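Local coordinates for protein mandelate racemase/muconate lactonizing enzyme/Enolase superfamily (Rhodobacter sphaeroides, PDB 2HZG) that belongs to the enolase superfamily, whose members join an alpha+beta N-terminal domain to a TIM-barrel domain, and holds a sodium ion at a three-carboxylate site, at residues Q74-P79 with D112-R117; L29-A34 with S104-A109. All blocks are in the same frame, centred on the assembly; numbering follows the deposited sequence.

Contact 1 of 2, residues Q74-P79 with D112-R117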
ATOM      1  N   GLN A  74      16.802   5.811  18.358  1.00 19.54           N
ATOM      2  CA  GLN A  74      17.047   6.989  17.512  1.00 18.89           C
ATOM      3  C   GLN A  74      17.090   8.303  18.290  1.00 19.40           C
ATOM      4  O   GLN A  74      16.314   8.497  19.228  1.00 18.53           O
ATOM      5  CB  GLN A  74      15.997   7.068  16.396  1.00 19.02           C
ATOM      6  CG  GLN A  74      16.209   5.947  15.360  1.00 17.43           C
ATOM      7  CD  GLN A  74      17.475   6.199  14.542  1.00 16.65           C
ATOM      8  OE1 GLN A  74      17.792   7.347  14.251  1.00 16.13           O
ATOM      9  NE2 GLN A  74      18.202   5.139  14.193  1.00 17.96           N
ATOM     10  N   ARG A  75      17.983   9.206  17.879  1.00 20.05           N
ATOM     11  CA  ARG A  75      18.094  10.518  18.507  1.00 22.07           C
ATOM     12  C   ARG A  75      16.905  11.374  18.119  1.00 22.96           C
ATOM     13  O   ARG A  75      16.484  11.376  16.955  1.00 22.51           O
ATOM     14  CB  ARG A  75      19.392  11.234  18.099  1.00 22.39           C
ATOM     15  CG  ARG A  75      20.652  10.514  18.542  1.00 24.71           C
ATOM     16  CD  ARG A  75      21.922  11.412  18.400  1.00 28.47           C
ATOM     17  NE  ARG A  75      23.004  10.840  19.186  1.00 29.26           N
ATOM     18  CZ  ARG A  75      23.154  11.020  20.500  1.00 30.80           C
ATOM     19  NH1 ARG A  75      22.288  11.773  21.178  1.00 31.50           N
ATOM     20  NH2 ARG A  75      24.165  10.442  21.147  1.00 28.26           N
ATOM     21  N   LEU A  76      16.379  12.100  19.101  1.00 24.40           N
ATOM     22  CA  LEU A  76      15.217  12.941  18.911  1.00 26.27           C
ATOM     23  C   LEU A  76      15.464  14.281  19.600  1.00 28.26           C
ATOM     24  O   LEU A  76      14.948  14.551  20.709  1.00 28.46           O
ATOM     25  CB  LEU A  76      13.950  12.236  19.434  1.00 25.86           C
ATOM     26  CG  LEU A  76      12.585  12.897  19.194  1.00 26.34           C
ATOM     27  CD1 LEU A  76      12.203  12.911  17.706  1.00 25.49           C
ATOM     28  CD2 LEU A  76      11.509  12.196  20.024  1.00 25.70           C
ATOM     29  N   ASP A  77      16.273  15.099  18.927  1.00 29.94           N
ATOM     30  CA  ASP A  77      16.732  16.399  19.426  1.00 31.60           C
ATOM     31  C   ASP A  77      15.921  17.580  18.904  1.00 31.81           C
ATOM     32  O   ASP A  77      16.220  18.729  19.260  1.00 33.42           O
ATOM     33  CB  ASP A  77      18.195  16.623  19.019  1.00 32.59           C
ATOM     34  CG  ASP A  77      19.158  15.751  19.799  1.00 34.51           C
ATOM     35  OD1 ASP A  77      18.907  15.548  21.010  1.00 38.16           O
ATOM     36  OD2 ASP A  77      20.157  15.279  19.203  1.00 37.71           O
ATOM     37  N   GLY A  78      14.920  17.316  18.064  1.00 30.00           N
ATOM     38  CA  GLY A  78      14.101  18.375  17.495  1.00 28.25           C
ATOM     39  C   GLY A  78      13.314  17.887  16.292  1.00 26.96           C
ATOM     40  O   GLY A  78      13.488  16.746  15.867  1.00 26.10           O
ATOM     41  N   PRO A  79      12.426  18.743  15.749  1.00 26.53           N
ATOM     42  CA  PRO A  79      11.558  18.392  14.628  1.00 25.79           C
ATOM     43  C   PRO A  79      12.269  17.736  13.445  1.00 25.04           C
ATOM     44  O   PRO A  79      11.721  16.819  12.845  1.00 24.71           O
ATOM     45  CB  PRO A  79      10.955  19.748  14.225  1.00 25.91           C
ATOM     46  CG  PRO A  79      10.871  20.476  15.511  1.00 26.66           C
ATOM     47  CD  PRO A  79      12.171  20.131  16.203  1.00 26.75           C
ATOM     48  N   ASP A 112       3.853  14.968  19.345  1.00 14.68           N
ATOM     49  CA  ASP A 112       3.275  15.079  20.676  1.00 15.20           C
ATOM     50  C   ASP A 112       4.378  15.162  21.752  1.00 15.63           C
ATOM     51  O   ASP A 112       4.358  16.072  22.589  1.00 15.36           O
ATOM     52  CB  ASP A 112       2.313  13.910  20.941  1.00 14.24           C
ATOM     53  CG  ASP A 112       1.439  14.138  22.187  1.00 15.18           C
ATOM     54  OD1 ASP A 112       0.944  15.278  22.381  1.00 13.39           O
ATOM     55  OD2 ASP A 112       1.245  13.181  22.966  1.00 16.13           O
ATOM     56  N   LEU A 113       5.342  14.232  21.702  1.00 16.40           N
ATOM     57  CA  LEU A 113       6.458  14.182  22.656  1.00 16.84           C
ATOM     58  C   LEU A 113       7.271  15.483  22.607  1.00 17.39           C
ATOM     59  O   LEU A 113       7.486  16.124  23.623  1.00 17.72           O
ATOM     60  CB  LEU A 113       7.374  12.975  22.366  1.00 16.69           C
ATOM     61  CG  LEU A 113       8.460  12.533  23.372  1.00 16.79           C
ATOM     62  CD1 LEU A 113       8.900  11.089  23.082  1.00 16.59           C
ATOM     63  CD2 LEU A 113       9.672  13.472  23.423  1.00 15.37           C
ATOM     64  N   LEU A 114       7.723  15.876  21.426  1.00 17.90           N
ATOM     65  CA  LEU A 114       8.511  17.103  21.337  1.00 18.79           C
ATOM     66  C   LEU A 114       7.696  18.328  21.762  1.00 18.88           C
ATOM     67  O   LEU A 114       8.232  19.215  22.414  1.00 18.20           O
ATOM     68  CB  LEU A 114       9.145  17.295  19.944  1.00 18.66           C
ATOM     69  CG  LEU A 114      10.297  16.313  19.634  1.00 20.94           C
ATOM     70  CD1 LEU A 114      10.857  16.559  18.226  1.00 23.39           C
ATOM     71  CD2 LEU A 114      11.431  16.413  20.640  1.00 20.95           C
ATOM     72  N   GLY A 115       6.412  18.377  21.386  1.00 18.47           N
ATOM     73  CA  GLY A 115       5.560  19.487  21.783  1.00 19.04           C
ATOM     74  C   GLY A 115       5.386  19.573  23.288  1.00 19.90           C
ATOM     75  O   GLY A 115       5.478  20.648  23.872  1.00 20.23           O
ATOM     76  N   ARG A 116       5.148  18.434  23.915  1.00 20.73           N
ATOM     77  CA  ARG A 116       5.030  18.358  25.369  1.00 22.88           C
ATOM     78  C   ARG A 116       6.332  18.747  26.073  1.00 23.80           C
ATOM     79  O   ARG A 116       6.310  19.482  27.058  1.00 23.96           O
ATOM     80  CB  ARG A 116       4.554  16.967  25.802  1.00 22.30           C
ATOM     81  CG  ARG A 116       3.067  16.730  25.448  1.00 24.99           C
ATOM     82  CD  ARG A 116       2.749  15.247  25.339  1.00 28.46           C
ATOM     83  NE  ARG A 116       3.081  14.551  26.580  1.00 32.77           N
ATOM     84  CZ  ARG A 116       2.219  14.356  27.577  1.00 35.03           C
ATOM     85  NH1 ARG A 116       0.972  14.793  27.460  1.00 34.72           N
ATOM     86  NH2 ARG A 116       2.608  13.733  28.690  1.00 34.05           N
ATOM     87  N   ARG A 117       7.465  18.291  25.545  1.00 24.77           N
ATOM     88  CA  ARG A 117       8.745  18.650  26.128  1.00 26.23           C
ATOM     89  C   ARG A 117       8.987  20.154  26.021  1.00 26.57           C
ATOM     90  O   ARG A 117       9.409  20.784  26.982  1.00 26.24           O
ATOM     91  CB  ARG A 117       9.891  17.876  25.472  1.00 26.58           C
ATOM     92  CG  ARG A 117      11.255  18.231  26.077  1.00 30.60           C
ATOM     93  CD  ARG A 117      12.351  17.347  25.555  1.00 36.22           C
ATOM     94  NE  ARG A 117      13.654  17.989  25.709  1.00 42.99           N
ATOM     95  CZ  ARG A 117      14.226  18.762  24.787  1.00 46.53           C
ATOM     96  NH1 ARG A 117      13.619  18.993  23.623  1.00 47.87           N
ATOM     97  NH2 ARG A 117      15.415  19.306  25.032  1.00 49.77           N
TER

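Contact 2 of 2, residues L29-A34 with S104-A109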
ATOM      1  N   LEU A  29      -5.118   1.340  17.290  1.00 14.79           N
ATOM      2  CA  LEU A  29      -3.762   1.029  17.703  1.00 15.65           C
ATOM      3  C   LEU A  29      -3.130   2.322  18.214  1.00 15.20           C
ATOM      4  O   LEU A  29      -2.874   3.235  17.436  1.00 15.72           O
ATOM      5  CB  LEU A  29      -2.926   0.394  16.579  1.00 15.24           C
ATOM      6  CG  LEU A  29      -1.480   0.039  17.010  1.00 16.60           C
ATOM      7  CD1 LEU A  29      -1.422  -1.041  18.092  1.00 15.09           C
ATOM      8  CD2 LEU A  29      -0.668  -0.401  15.812  1.00 15.76           C
ATOM      9  N   LEU A  30      -2.924   2.399  19.530  1.00 15.43           N
ATOM     10  CA  LEU A  30      -2.308   3.578  20.136  1.00 15.38           C
ATOM     11  C   LEU A  30      -0.815   3.336  20.335  1.00 15.20           C
ATOM     12  O   LEU A  30      -0.373   2.210  20.530  1.00 14.21           O
ATOM     13  CB  LEU A  30      -2.983   3.917  21.477  1.00 15.69           C
ATOM     14  CG  LEU A  30      -4.464   4.333  21.490  1.00 16.69           C
ATOM     15  CD1 LEU A  30      -4.814   4.891  22.867  1.00 18.03           C
ATOM     16  CD2 LEU A  30      -4.783   5.385  20.427  1.00 16.61           C
ATOM     17  N   VAL A  31      -0.043   4.407  20.269  1.00 14.91           N
ATOM     18  CA  VAL A  31       1.401   4.290  20.282  1.00 15.14           C
ATOM     19  C   VAL A  31       1.912   5.264  21.319  1.00 15.20           C
ATOM     20  O   VAL A  31       1.665   6.468  21.210  1.00 14.46           O
ATOM     21  CB  VAL A  31       2.038   4.668  18.902  1.00 14.87           C
ATOM     22  CG1 VAL A  31       3.558   4.563  18.974  1.00 14.97           C
ATOM     23  CG2 VAL A  31       1.505   3.780  17.748  1.00 14.29           C
ATOM     24  N   ARG A  32       2.615   4.743  22.323  1.00 15.46           N
ATOM     25  CA  ARG A  32       3.245   5.608  23.315  1.00 16.10           C
ATOM     26  C   ARG A  32       4.744   5.537  23.120  1.00 16.46           C
ATOM     27  O   ARG A  32       5.339   4.466  23.265  1.00 17.17           O
ATOM     28  CB  ARG A  32       2.880   5.179  24.750  1.00 16.54           C
ATOM     29  CG  ARG A  32       3.439   6.131  25.830  1.00 16.83           C
ATOM     30  CD  ARG A  32       3.193   5.638  27.255  1.00 19.44           C
ATOM     31  NE  ARG A  32       3.747   4.309  27.484  1.00 20.10           N
ATOM     32  CZ  ARG A  32       3.259   3.420  28.347  1.00 21.29           C
ATOM     33  NH1 ARG A  32       2.192   3.718  29.100  1.00 21.92           N
ATOM     34  NH2 ARG A  32       3.840   2.226  28.455  1.00 20.04           N
ATOM     35  N   VAL A  33       5.352   6.672  22.794  1.00 16.01           N
ATOM     36  CA  VAL A  33       6.796   6.748  22.631  1.00 16.76           C
ATOM     37  C   VAL A  33       7.380   7.405  23.892  1.00 17.01           C
ATOM     38  O   VAL A  33       6.815   8.391  24.398  1.00 17.57           O
ATOM     39  CB  VAL A  33       7.184   7.549  21.363  1.00 16.82           C
ATOM     40  CG1 VAL A  33       8.711   7.659  21.226  1.00 16.96           C
ATOM     41  CG2 VAL A  33       6.575   6.904  20.095  1.00 15.88           C
ATOM     42  N   ALA A  34       8.475   6.844  24.403  1.00 16.75           N
ATOM     43  CA  ALA A  34       9.207   7.430  25.529  1.00 17.90           C
ATOM     44  C   ALA A  34      10.627   7.774  25.096  1.00 18.61           C
ATOM     45  O   ALA A  34      11.319   6.945  24.499  1.00 18.19           O
ATOM     46  CB  ALA A  34       9.240   6.465  26.746  1.00 17.14           C
ATOM     47  N   SER A 104       2.625   6.075  10.906  1.00 13.51           N
ATOM     48  CA  SER A 104       1.722   7.192  11.178  1.00 13.61           C
ATOM     49  C   SER A 104       1.591   7.519  12.677  1.00 14.14           C
ATOM     50  O   SER A 104       1.773   8.675  13.087  1.00 13.76           O
ATOM     51  CB  SER A 104       0.332   6.925  10.576  1.00 13.48           C
ATOM     52  OG  SER A 104       0.381   6.914   9.149  1.00 13.00           O
ATOM     53  N   GLY A 105       1.238   6.505  13.468  1.00 14.07           N
ATOM     54  CA  GLY A 105       1.026   6.662  14.910  1.00 14.30           C
ATOM     55  C   GLY A 105       2.317   7.031  15.640  1.00 15.02           C
ATOM     56  O   GLY A 105       2.298   7.839  16.560  1.00 13.73           O
ATOM     57  N   ILE A 106       3.434   6.439  15.205  1.00 15.10           N
ATOM     58  CA  ILE A 106       4.759   6.729  15.778  1.00 15.13           C
ATOM     59  C   ILE A 106       5.145   8.170  15.520  1.00 15.30           C
ATOM     60  O   ILE A 106       5.534   8.874  16.434  1.00 15.88           O
ATOM     61  CB  ILE A 106       5.847   5.789  15.201  1.00 14.69           C
ATOM     62  CG1 ILE A 106       5.601   4.358  15.682  1.00 15.02           C
ATOM     63  CG2 ILE A 106       7.304   6.283  15.562  1.00 14.90           C
ATOM     64  CD1 ILE A 106       6.277   3.306  14.851  1.00 13.99           C
ATOM     65  N   GLU A 107       5.013   8.601  14.272  1.00 14.44           N
ATOM     66  CA  GLU A 107       5.419   9.928  13.844  1.00 14.68           C
ATOM     67  C   GLU A 107       4.609  11.022  14.575  1.00 14.58           C
ATOM     68  O   GLU A 107       5.177  11.994  15.076  1.00 14.20           O
ATOM     69  CB  GLU A 107       5.303  10.020  12.307  1.00 14.47           C
ATOM     70  CG  GLU A 107       5.998  11.227  11.637  1.00 13.49           C
ATOM     71  CD  GLU A 107       5.106  12.473  11.595  1.00 14.61           C
ATOM     72  OE1 GLU A 107       4.010  12.517  12.250  1.00 14.52           O
ATOM     73  OE2 GLU A 107       5.482  13.415  10.879  1.00 14.90           O
ATOM     74  N   MET A 108       3.289  10.867  14.647  1.00 14.22           N
ATOM     75  CA  MET A 108       2.497  11.847  15.374  1.00 14.04           C
ATOM     76  C   MET A 108       2.824  11.859  16.879  1.00 14.13           C
ATOM     77  O   MET A 108       2.786  12.928  17.487  1.00 14.33           O
ATOM     78  CB  MET A 108       0.985  11.705  15.102  1.00 14.66           C
ATOM     79  CG  MET A 108       0.288  10.582  15.805  1.00 14.89           C
ATOM     80  SD  MET A 108      -1.512  10.574  15.549  1.00 15.83           S
ATOM     81  CE  MET A 108      -1.550  10.348  13.762  1.00 15.59           C
ATOM     82  N   ALA A 109       3.170  10.692  17.450  1.00 13.31           N
ATOM     83  CA  ALA A 109       3.596  10.602  18.862  1.00 13.70           C
ATOM     84  C   ALA A 109       4.897  11.362  19.106  1.00 14.21           C
ATOM     85  O   ALA A 109       5.116  11.874  20.202  1.00 14.94           O
ATOM     86  CB  ALA A 109       3.747   9.125  19.308  1.00 13.05           C
TER

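Contact 1 of 2, residues Q74-P79 with D112-R117
The irregular segment 74-79 passes the side of helix 112-117, and the backbones come closest where Gly78 CA lies 6.9 Å from Leu114 CA. Leu114 makes the central contact. Its CG is anti to the carbonyl carbon (chi1 -71°), and its CD1 continues outward in an extended line (chi2 179°). This puts the methyl CD1 over the flat face of the Gly78-Pro79 peptide, with Leu114 CD1 3.4 Å from Gly78 C. The same methyl is 3.7 Å from Pro79 N, a tertiary amide nitrogen that carries no hydrogen. The proline ring lies a little farther off, with Pro79 CD 4.3 Å from Leu114 CD1.

Leu76 comes in from the loop and uses both its branches. With CG anti to N (chi1 -174°), the fork of the side chain divides between two leucines on successive positions of the helix. Leu76 CD1 meets Leu114 CD1 at 3.9 Å. Leu76 CD2 meets Leu113 CD2 at 4.1 Å. The body of Leu76 also touches the other branch of Leu114, with Leu76 CG 4.0 Å from Leu114 CD2. Ile82 of helix 79-92 packs on both Leu76 and Leu114 and adds to the same apolar cluster. Asp81 holds the loop next to it by accepting a hydrogen bond from Asp77 N.

The loop before helix 79-92 is thus joined to helix 99-118 by leucine methyls and one peptide face. The contact is buried and apolar, so shape fit and exclusion of water should hold it rather than directed bonds.

Contact 2 of 2, residues L29-A34 with S104-A109
Gly105 O accepts the helical hydrogen bond from Ala109 N at 3.1 Å, and the side chain of Val31 packs beside this carbonyl, with Val31 CB 4.0 Å from Gly105 O. Strand 29-34 runs along helix 104-109, their axes 7.8 Å apart at the closest and the directions 41° apart. Val31 and Val33 both face the helix.

Val31 spreads its two methyls over the helix. CG1 is anti to the backbone N (chi1 179°) and meets Ile106, with Val31 CG1 3.9 Å from Ile106 CG1. The other methyl goes to the glycine backbone, with Val31 CG2 4.1 Å from Gly105 CA. Gly105 has no side chain on this surface, and here Val31 CA lies 5.9 Å from Gly105 CA.

One helical turn on, Ala109 takes over. Its single methyl touches two strand residues, with Ala109 CB 3.7 Å from Val33 CG2 and 3.9 Å from Val31 O. The strand backbone is also engaged in the sheet: Val31 and Val33 pair with Gly42 and Gly40 of strand 38-44, Leu30 and Arg32 with Phe11 and Asp9 of strand 5-14.

On the side of the helix turned from the strand, Glu107 OE2 is gripped by Trp111 NE1, one turn on in the same helix, and by Gly285 N, and Glu107 OE1 by Leu284 N. Small and branched apolar groups press the helix on the N-terminal sheet, while the buried carboxylate ties it to the start of helix 284-297 in the barrel domain. The backbone N-H groups there would favour a negative charge on Glu107.

In the fold
Both contacts use helix 99-118 and lie in the N-terminal domain, with centres about 12 Å apart. Contact 2 sets the helix on the middle strand of the three-stranded antiparallel sheet. Contact 1 covers the helix farther toward its C-terminal end with the loop that leads into helix 79-92. They meet at Leu113, whose CD1 lies 3.7 Å from Val33 O. Contact 2 is the more central, its centre about 14 Å from the centre of the chain, against about 22 Å for contact 1. Neither includes a ligand of the sodium ion held by Asp199, Glu227 and Glu254 in the barrel domain.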